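Local coordinates for protein xyloglucan-specific endo-beta-1,4-glucanase BoGH9A (Bacteroides ovatus, PDB 6DHT) that hydrolyses internal beta-1,4-glucosidic linkages in the backbone of xyloglucan, releasing xyloglucan oligosaccharides, at residues 34-39 and 68-73; 46-51 and 83-88. All blocks are in the same frame, centred on the assembly; numbering follows the deposited sequence.

Contact 1: residues 34-39 and 68-73; sequences VVDSGK and SDKTRT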
ATOM      1  N   VAL A  34     -25.403   3.120   0.526  1.00 16.38           N
ATOM      2  CA  VAL A  34     -26.120   1.948   0.045  1.00 17.20           C
ATOM      3  C   VAL A  34     -26.739   1.226   1.225  1.00 20.05           C
ATOM      4  O   VAL A  34     -26.055   0.881   2.190  1.00 18.25           O
ATOM      5  CB  VAL A  34     -25.198   0.996  -0.707  1.00 18.25           C
ATOM      6  CG1 VAL A  34     -25.931  -0.291  -1.056  1.00 17.50           C
ATOM      7  CG2 VAL A  34     -24.683   1.666  -1.968  1.00 20.57           C
ATOM      8  N   VAL A  35     -28.045   0.978   1.143  1.00 20.82           N
ATOM      9  CA  VAL A  35     -28.695   0.166   2.153  1.00 17.63           C
ATOM     10  C   VAL A  35     -28.455  -1.294   1.781  1.00 14.90           C
ATOM     11  O   VAL A  35     -28.747  -1.705   0.660  1.00 18.86           O
ATOM     12  CB  VAL A  35     -30.187   0.472   2.211  1.00 17.71           C
ATOM     13  CG1 VAL A  35     -30.816  -0.325   3.329  1.00 23.85           C
ATOM     14  CG2 VAL A  35     -30.451   1.936   2.434  1.00 21.18           C
ATOM     15  N   ASP A  36     -27.903  -2.071   2.704  1.00 18.08           N
ATOM     16  CA  ASP A  36     -27.413  -3.409   2.406  1.00 17.46           C
ATOM     17  C   ASP A  36     -28.521  -4.430   2.131  1.00 22.49           C
ATOM     18  O   ASP A  36     -28.275  -5.442   1.477  1.00 23.65           O
ATOM     19  CB  ASP A  36     -26.546  -3.918   3.564  1.00 17.30           C
ATOM     20  CG  ASP A  36     -25.882  -5.254   3.272  1.00 21.85           C
ATOM     21  OD1 ASP A  36     -25.211  -5.390   2.230  1.00 26.12           O
ATOM     22  OD2 ASP A  36     -26.004  -6.182   4.100  1.00 27.87           O
ATOM     23  N   SER A  37     -29.716  -4.167   2.654  1.00 22.77           N
ATOM     24  CA  SER A  37     -30.852  -5.076   2.468  1.00 26.86           C
ATOM     25  C   SER A  37     -32.094  -4.428   3.023  1.00 26.21           C
ATOM     26  O   SER A  37     -32.012  -3.577   3.901  1.00 23.29           O
ATOM     27  CB  SER A  37     -30.620  -6.423   3.153  1.00 26.67           C
ATOM     28  OG  SER A  37     -30.506  -6.280   4.558  1.00 31.18           O
ATOM     29  N   GLY A  38     -33.239  -4.827   2.480  1.00 28.95           N
ATOM     30  CA  GLY A  38     -34.521  -4.323   2.935  1.00 29.39           C
ATOM     31  C   GLY A  38     -35.214  -3.484   1.885  1.00 36.22           C
ATOM     32  O   GLY A  38     -34.606  -3.023   0.922  1.00 31.13           O
ATOM     33  N   LYS A  39     -36.510  -3.274   2.081  1.00 27.99           N
ATOM     34  CA  LYS A  39     -37.300  -2.485   1.160  1.00 28.14           C
ATOM     35  C   LYS A  39     -37.221  -1.008   1.542  1.00 36.55           C
ATOM     36  O   LYS A  39     -37.585  -0.625   2.652  1.00 37.30           O
ATOM     37  CB  LYS A  39     -38.753  -2.984   1.185  1.00 28.26           C
ATOM     38  CG  LYS A  39     -39.614  -2.454   0.042  1.00 44.81           C
ATOM     39  CD  LYS A  39     -40.919  -3.237  -0.117  1.00 54.33           C
ATOM     40  CE  LYS A  39     -41.839  -2.602  -1.162  1.00 69.47           C
ATOM     41  NZ  LYS A  39     -41.110  -2.153  -2.391  1.00 77.51           N
ATOM     42  N   SER A  68     -25.681 -12.977  -3.757  1.00 29.23           N
ATOM     43  CA  SER A  68     -26.448 -12.601  -2.579  1.00 28.84           C
ATOM     44  C   SER A  68     -27.840 -12.179  -2.992  1.00 30.15           C
ATOM     45  O   SER A  68     -28.007 -11.427  -3.950  1.00 30.01           O
ATOM     46  CB  SER A  68     -25.778 -11.454  -1.818  1.00 31.96           C
ATOM     47  OG  SER A  68     -26.633 -10.977  -0.783  1.00 28.42           O
ATOM     48  N   ASP A  69     -28.840 -12.663  -2.261  1.00 31.62           N
ATOM     49  CA  ASP A  69     -30.213 -12.311  -2.561  1.00 28.73           C
ATOM     50  C   ASP A  69     -30.618 -10.984  -1.927  1.00 34.99           C
ATOM     51  O   ASP A  69     -31.759 -10.541  -2.084  1.00 32.94           O
ATOM     52  CB  ASP A  69     -31.160 -13.419  -2.105  1.00 40.40           C
ATOM     53  CG  ASP A  69     -32.507 -13.352  -2.807  1.00 54.61           C
ATOM     54  OD1 ASP A  69     -32.519 -13.230  -4.056  1.00 51.43           O
ATOM     55  OD2 ASP A  69     -33.546 -13.393  -2.107  1.00 49.12           O
ATOM     56  N   LYS A  70     -29.686 -10.332  -1.229  1.00 25.72           N
ATOM     57  CA  LYS A  70     -29.989  -9.048  -0.605  1.00 30.66           C
ATOM     58  C   LYS A  70     -30.256  -8.005  -1.679  1.00 26.57           C
ATOM     59  O   LYS A  70     -29.565  -7.967  -2.702  1.00 27.74           O
ATOM     60  CB  LYS A  70     -28.819  -8.557   0.261  1.00 23.25           C
ATOM     61  CG  LYS A  70     -28.564  -9.285   1.564  1.00 23.17           C
ATOM     62  CD  LYS A  70     -27.184  -8.885   2.086  1.00 25.87           C
ATOM     63  CE  LYS A  70     -26.920  -9.360   3.486  1.00 26.39           C
ATOM     64  NZ  LYS A  70     -25.570  -8.916   3.956  1.00 28.05           N
ATOM     65  N   THR A  71     -31.236  -7.141  -1.429  1.00 23.79           N
ATOM     66  CA  THR A  71     -31.513  -6.000  -2.279  1.00 25.90           C
ATOM     67  C   THR A  71     -30.702  -4.824  -1.754  1.00 25.66           C
ATOM     68  O   THR A  71     -30.895  -4.384  -0.621  1.00 25.47           O
ATOM     69  CB  THR A  71     -33.005  -5.591  -2.265  1.00 32.13           C
ATOM     70  OG1 THR A  71     -33.796  -6.635  -2.851  1.00 34.51           O
ATOM     71  CG2 THR A  71     -33.242  -4.314  -3.050  1.00 27.70           C
ATOM     72  N   ARG A  72     -29.794  -4.310  -2.580  1.00 21.24           N
ATOM     73  CA  ARG A  72     -28.996  -3.154  -2.206  1.00 20.30           C
ATOM     74  C   ARG A  72     -29.579  -1.904  -2.855  1.00 18.15           C
ATOM     75  O   ARG A  72     -29.727  -1.856  -4.072  1.00 22.50           O
ATOM     76  CB  ARG A  72     -27.556  -3.384  -2.659  1.00 21.77           C
ATOM     77  CG  ARG A  72     -26.708  -4.140  -1.673  1.00 18.40           C
ATOM     78  CD  ARG A  72     -27.144  -5.583  -1.385  1.00 20.61           C
ATOM     79  NE  ARG A  72     -26.211  -6.177  -0.432  1.00 22.76           N
ATOM     80  CZ  ARG A  72     -25.261  -7.062  -0.728  1.00 18.36           C
ATOM     81  NH1 ARG A  72     -24.416  -7.464   0.205  1.00 21.38           N
ATOM     82  NH2 ARG A  72     -25.141  -7.565  -1.953  1.00 22.36           N
ATOM     83  N   THR A  73     -29.889  -0.880  -2.062  1.00 18.41           N
ATOM     84  CA  THR A  73     -30.533   0.326  -2.567  1.00 20.63           C
ATOM     85  C   THR A  73     -29.567   1.507  -2.509  1.00 19.25           C
ATOM     86  O   THR A  73     -29.018   1.817  -1.459  1.00 19.89           O
ATOM     87  CB  THR A  73     -31.808   0.662  -1.751  1.00 22.79           C
ATOM     88  OG1 THR A  73     -32.647  -0.496  -1.707  1.00 27.26           O
ATOM     89  CG2 THR A  73     -32.569   1.836  -2.352  1.00 23.53           C
TER
HETATM   90  O   HOH W   1     -32.015  -1.977   0.379  1.00 24.66           O
HETATM   91  O   HOH W   2     -32.959  -7.639   0.915  1.00 28.56           O

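Contact 2: residues 46-51 and 83-88; sequences WDAVSG and PGKYIL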
ATOM      1  N   TRP A  46     -31.005  15.623   6.597  1.00 24.11           N
ATOM      2  CA  TRP A  46     -31.257  16.761   7.484  1.00 26.90           C
ATOM      3  C   TRP A  46     -29.973  17.418   7.964  1.00 25.79           C
ATOM      4  O   TRP A  46     -28.991  16.733   8.225  1.00 25.42           O
ATOM      5  CB  TRP A  46     -31.999  16.271   8.730  1.00 29.16           C
ATOM      6  CG  TRP A  46     -33.302  15.622   8.447  1.00 28.91           C
ATOM      7  CD1 TRP A  46     -33.542  14.294   8.299  1.00 25.08           C
ATOM      8  CD2 TRP A  46     -34.557  16.284   8.271  1.00 23.99           C
ATOM      9  NE1 TRP A  46     -34.879  14.082   8.044  1.00 28.19           N
ATOM     10  CE2 TRP A  46     -35.517  15.293   8.011  1.00 27.28           C
ATOM     11  CE3 TRP A  46     -34.952  17.620   8.284  1.00 24.49           C
ATOM     12  CZ2 TRP A  46     -36.860  15.594   7.783  1.00 25.74           C
ATOM     13  CZ3 TRP A  46     -36.286  17.917   8.061  1.00 32.32           C
ATOM     14  CH2 TRP A  46     -37.219  16.908   7.810  1.00 31.20           C
ATOM     15  N   ASP A  47     -29.979  18.734   8.102  1.00 24.07           N
ATOM     16  CA  ASP A  47     -28.877  19.438   8.744  1.00 24.09           C
ATOM     17  C   ASP A  47     -28.931  19.075  10.227  1.00 30.13           C
ATOM     18  O   ASP A  47     -29.952  19.289  10.887  1.00 29.02           O
ATOM     19  CB  ASP A  47     -29.014  20.949   8.513  1.00 26.44           C
ATOM     20  CG  ASP A  47     -27.864  21.759   9.104  1.00 26.79           C
ATOM     21  OD1 ASP A  47     -27.486  21.528  10.266  1.00 29.24           O
ATOM     22  OD2 ASP A  47     -27.336  22.657   8.401  1.00 40.68           O
ATOM     23  N   ALA A  48     -27.853  18.510  10.760  1.00 26.30           N
ATOM     24  CA  ALA A  48     -27.888  17.945  12.105  1.00 28.81           C
ATOM     25  C   ALA A  48     -28.023  19.020  13.175  1.00 26.79           C
ATOM     26  O   ALA A  48     -28.513  18.754  14.273  1.00 37.59           O
ATOM     27  CB  ALA A  48     -26.639  17.098  12.363  1.00 29.92           C
ATOM     28  N   VAL A  49     -27.586  20.228  12.852  1.00 24.88           N
ATOM     29  CA  VAL A  49     -27.588  21.336  13.796  1.00 29.65           C
ATOM     30  C   VAL A  49     -28.903  22.125  13.743  1.00 32.39           C
ATOM     31  O   VAL A  49     -29.557  22.303  14.767  1.00 32.89           O
ATOM     32  CB  VAL A  49     -26.440  22.301  13.503  1.00 32.31           C
ATOM     33  CG1 VAL A  49     -26.320  23.341  14.602  1.00 35.62           C
ATOM     34  CG2 VAL A  49     -25.132  21.540  13.359  1.00 40.17           C
ATOM     35  N   SER A  50     -29.267  22.602  12.554  1.00 26.33           N
ATOM     36  CA  SER A  50     -30.438  23.460  12.363  1.00 27.97           C
ATOM     37  C   SER A  50     -31.737  22.656  12.282  1.00 29.54           C
ATOM     38  O   SER A  50     -32.834  23.189  12.488  1.00 25.90           O
ATOM     39  CB  SER A  50     -30.289  24.274  11.084  1.00 27.96           C
ATOM     40  OG  SER A  50     -30.481  23.437   9.958  1.00 27.53           O
ATOM     41  N   GLY A  51     -31.625  21.381  11.957  1.00 23.89           N
ATOM     42  CA  GLY A  51     -32.790  20.535  11.796  1.00 21.96           C
ATOM     43  C   GLY A  51     -33.513  20.787  10.486  1.00 22.88           C
ATOM     44  O   GLY A  51     -34.611  20.269  10.254  1.00 22.33           O
ATOM     45  N   PRO A  83     -20.463  22.312   3.364  1.00 23.18           N
ATOM     46  CA  PRO A  83     -19.812  21.654   4.509  1.00 22.42           C
ATOM     47  C   PRO A  83     -20.638  21.721   5.788  1.00 29.88           C
ATOM     48  O   PRO A  83     -21.256  22.745   6.096  1.00 29.48           O
ATOM     49  CB  PRO A  83     -18.514  22.447   4.682  1.00 25.50           C
ATOM     50  CG  PRO A  83     -18.232  22.999   3.331  1.00 24.48           C
ATOM     51  CD  PRO A  83     -19.583  23.315   2.739  1.00 25.32           C
ATOM     52  N   GLY A  84     -20.644  20.627   6.533  1.00 22.30           N
ATOM     53  CA  GLY A  84     -21.427  20.553   7.749  1.00 25.20           C
ATOM     54  C   GLY A  84     -21.647  19.135   8.216  1.00 24.21           C
ATOM     55  O   GLY A  84     -21.114  18.186   7.628  1.00 24.39           O
ATOM     56  N   LYS A  85     -22.439  18.988   9.278  1.00 23.94           N
ATOM     57  CA  LYS A  85     -22.811  17.681   9.805  1.00 22.30           C
ATOM     58  C   LYS A  85     -24.271  17.444   9.484  1.00 25.17           C
ATOM     59  O   LYS A  85     -25.098  18.341   9.660  1.00 23.69           O
ATOM     60  CB  LYS A  85     -22.585  17.624  11.319  1.00 23.65           C
ATOM     61  CG  LYS A  85     -22.924  16.288  11.943  1.00 25.31           C
ATOM     62  CD  LYS A  85     -22.733  16.299  13.460  1.00 31.70           C
ATOM     63  CE  LYS A  85     -23.180  14.982  14.058  1.00 35.04           C
ATOM     64  NZ  LYS A  85     -22.922  14.884  15.527  1.00 49.29           N
ATOM     65  N   TYR A  86     -24.573  16.248   8.992  1.00 20.51           N
ATOM     66  CA  TYR A  86     -25.886  15.933   8.435  1.00 22.88           C
ATOM     67  C   TYR A  86     -26.405  14.617   8.998  1.00 23.23           C
ATOM     68  O   TYR A  86     -25.637  13.792   9.506  1.00 23.09           O
ATOM     69  CB  TYR A  86     -25.820  15.847   6.903  1.00 19.67           C
ATOM     70  CG  TYR A  86     -25.477  17.159   6.266  1.00 21.21           C
ATOM     71  CD1 TYR A  86     -26.472  18.077   5.944  1.00 19.90           C
ATOM     72  CD2 TYR A  86     -24.159  17.497   6.007  1.00 19.19           C
ATOM     73  CE1 TYR A  86     -26.165  19.276   5.385  1.00 22.21           C
ATOM     74  CE2 TYR A  86     -23.839  18.698   5.444  1.00 22.91           C
ATOM     75  CZ  TYR A  86     -24.855  19.592   5.127  1.00 19.95           C
ATOM     76  OH  TYR A  86     -24.564  20.807   4.566  1.00 23.71           O
ATOM     77  N   ILE A  87     -27.719  14.432   8.920  1.00 23.80           N
ATOM     78  CA  ILE A  87     -28.329  13.164   9.283  1.00 20.69           C
ATOM     79  C   ILE A  87     -29.015  12.553   8.075  1.00 21.34           C
ATOM     80  O   ILE A  87     -29.807  13.220   7.410  1.00 26.49           O
ATOM     81  CB  ILE A  87     -29.401  13.346  10.370  1.00 23.98           C
ATOM     82  CG1 ILE A  87     -28.841  14.104  11.575  1.00 23.74           C
ATOM     83  CG2 ILE A  87     -29.970  11.984  10.794  1.00 29.26           C
ATOM     84  CD1 ILE A  87     -29.947  14.632  12.501  1.00 29.47           C
ATOM     85  N   LEU A  88     -28.705  11.294   7.800  1.00 21.43           N
ATOM     86  CA  LEU A  88     -29.359  10.540   6.745  1.00 24.22           C
ATOM     87  C   LEU A  88     -30.418   9.661   7.400  1.00 25.19           C
ATOM     88  O   LEU A  88     -30.083   8.796   8.193  1.00 25.64           O
ATOM     89  CB  LEU A  88     -28.345   9.656   6.002  1.00 24.30           C
ATOM     90  CG  LEU A  88     -28.796   8.952   4.709  1.00 28.54           C
ATOM     91  CD1 LEU A  88     -27.577   8.404   3.975  1.00 29.89           C
ATOM     92  CD2 LEU A  88     -29.714   7.831   4.930  1.00 34.51           C
TER
HETATM   93  O   HOH W   3     -24.108  23.001   7.231  1.00 43.06           O
HETATM   94  O   HOH W   4     -24.765  21.198   9.674  1.00 44.08           O

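Contact 1: residues 34-39 and 68-73
Asp36 OD1 takes two donors from the same arginine: Arg72 NE and Arg72 NH1 each lie 3.0 Å from Asp36 OD1, a side-on grip in which both nitrogens close on one atom. NH1 comes in on the syn side, close to the carboxylate plane, whereas NE reaches OD1 from above that plane; the carboxylate and guanidinium planes stand 51° apart. The other oxygen, Asp36 OD2, offers its syn lone pair to Lys70 NZ at 2.8 Å. Lys70 reaches it with an extended chain and is also salt-bridged to Glu535 of the catalytic part of the chain. A weak bond from Arg72 NE to Asp36 O (2.9 Å, 122° at the hydrogen) adds a backbone hold at the guanidinium edge, while Lys70 CB and Ser68 OG lie above the rim of one guanidinium face. Arg72 gets there because its chain bends at chi2 (64°), turning back beside Asp36. A leucine in its place would probably leave Asp36 OD1 without its two charged N-H donors and the carboxylate freer to turn. The network lies just past the end of strand 32-35, beside strand 72-76 of the N-terminal Ig-like domain. Val35 and Thr73 form the antiparallel hydrogen-bonded pair there, with Val35 N to Thr73 O at 2.9 Å and Thr73 N to Val35 O at 3.1 Å. Beyond it, water takes over from direct backbone bonding: one molecule bridges Gly38 O, Thr71 O and Thr73 OG1, and a second accepts from Gly38 N and Thr71 N.

Contact 2: residues 46-51 and 83-88
The Tyr86 ring has Trp46 O at its edge, near the ring plane, with CD1 3.7 Å from that oxygen, and its CD1 also lies obliquely against Asp47 CA. Placing CG beside the backbone N (chi1 -65°) sets the ring edge against this backbone, and Val54 of strand 53-58 and Ile99 of strand 93-99 also touch the Tyr86 side chain. The Trp46 indole meets the partner strand obliquely, its CD1 4.0 Å from Ile87 O. Trp46 and Ile87 are an antiparallel hydrogen-bonded pair: Trp46 N binds Ile87 O at 2.8 Å and Ile87 N binds Trp46 O at 2.7 Å, both nearly straight. Their side chains share one face of the sheet, where Ile87 CG1 also packs 3.8 Å from Ala48 CB, which in turn lies against the aliphatic Lys85 CG. Asp47 and Tyr86 form the next, non-hydrogen-bonded pair, and Ala48 N then donates to Lys85 O at 3.0 Å, tilted 28° from the carbonyl plane as the chain leaves the strand. There Asp47 opens an Asx turn. Its OD1 accepts from Val49 N nearly head-on at 2.9 Å and from Ser50 N well above the carboxylate plane, while Gly51 N returns to Asp47 O. This bend leads from strand 42-47 into strand 53-58 of the Ig-like domain. A water bridging Asp47 OD1 and Lys85 O joins the turn to the neighbouring strand. Two backbone N-H groups and a water gather at Asp47 OD1, so their dipoles probably help to offset its negative charge.

Overall arrangement
From the N terminus the chain runs along strand 32-35 into the first half of contact 1, then through strand 42-47 to the first half of contact 2. Strands 53-58 and 62-63 follow before segment 68-73 returns to close contact 1, and segment 83-88 later closes contact 2. The two loops therefore cross, since their segments alternate along the chain. Each contact joins neighbouring antiparallel strands of a different four-stranded sheet: 32-35 with 72-76 in one, 42-47 with 84-90 in the other. Both sheets belong to the N-terminal Ig-like domain, and the contact centres are about 25 Å apart. Through Lys70, contact 1 also reaches the glycosyl hydrolase family 9 domain.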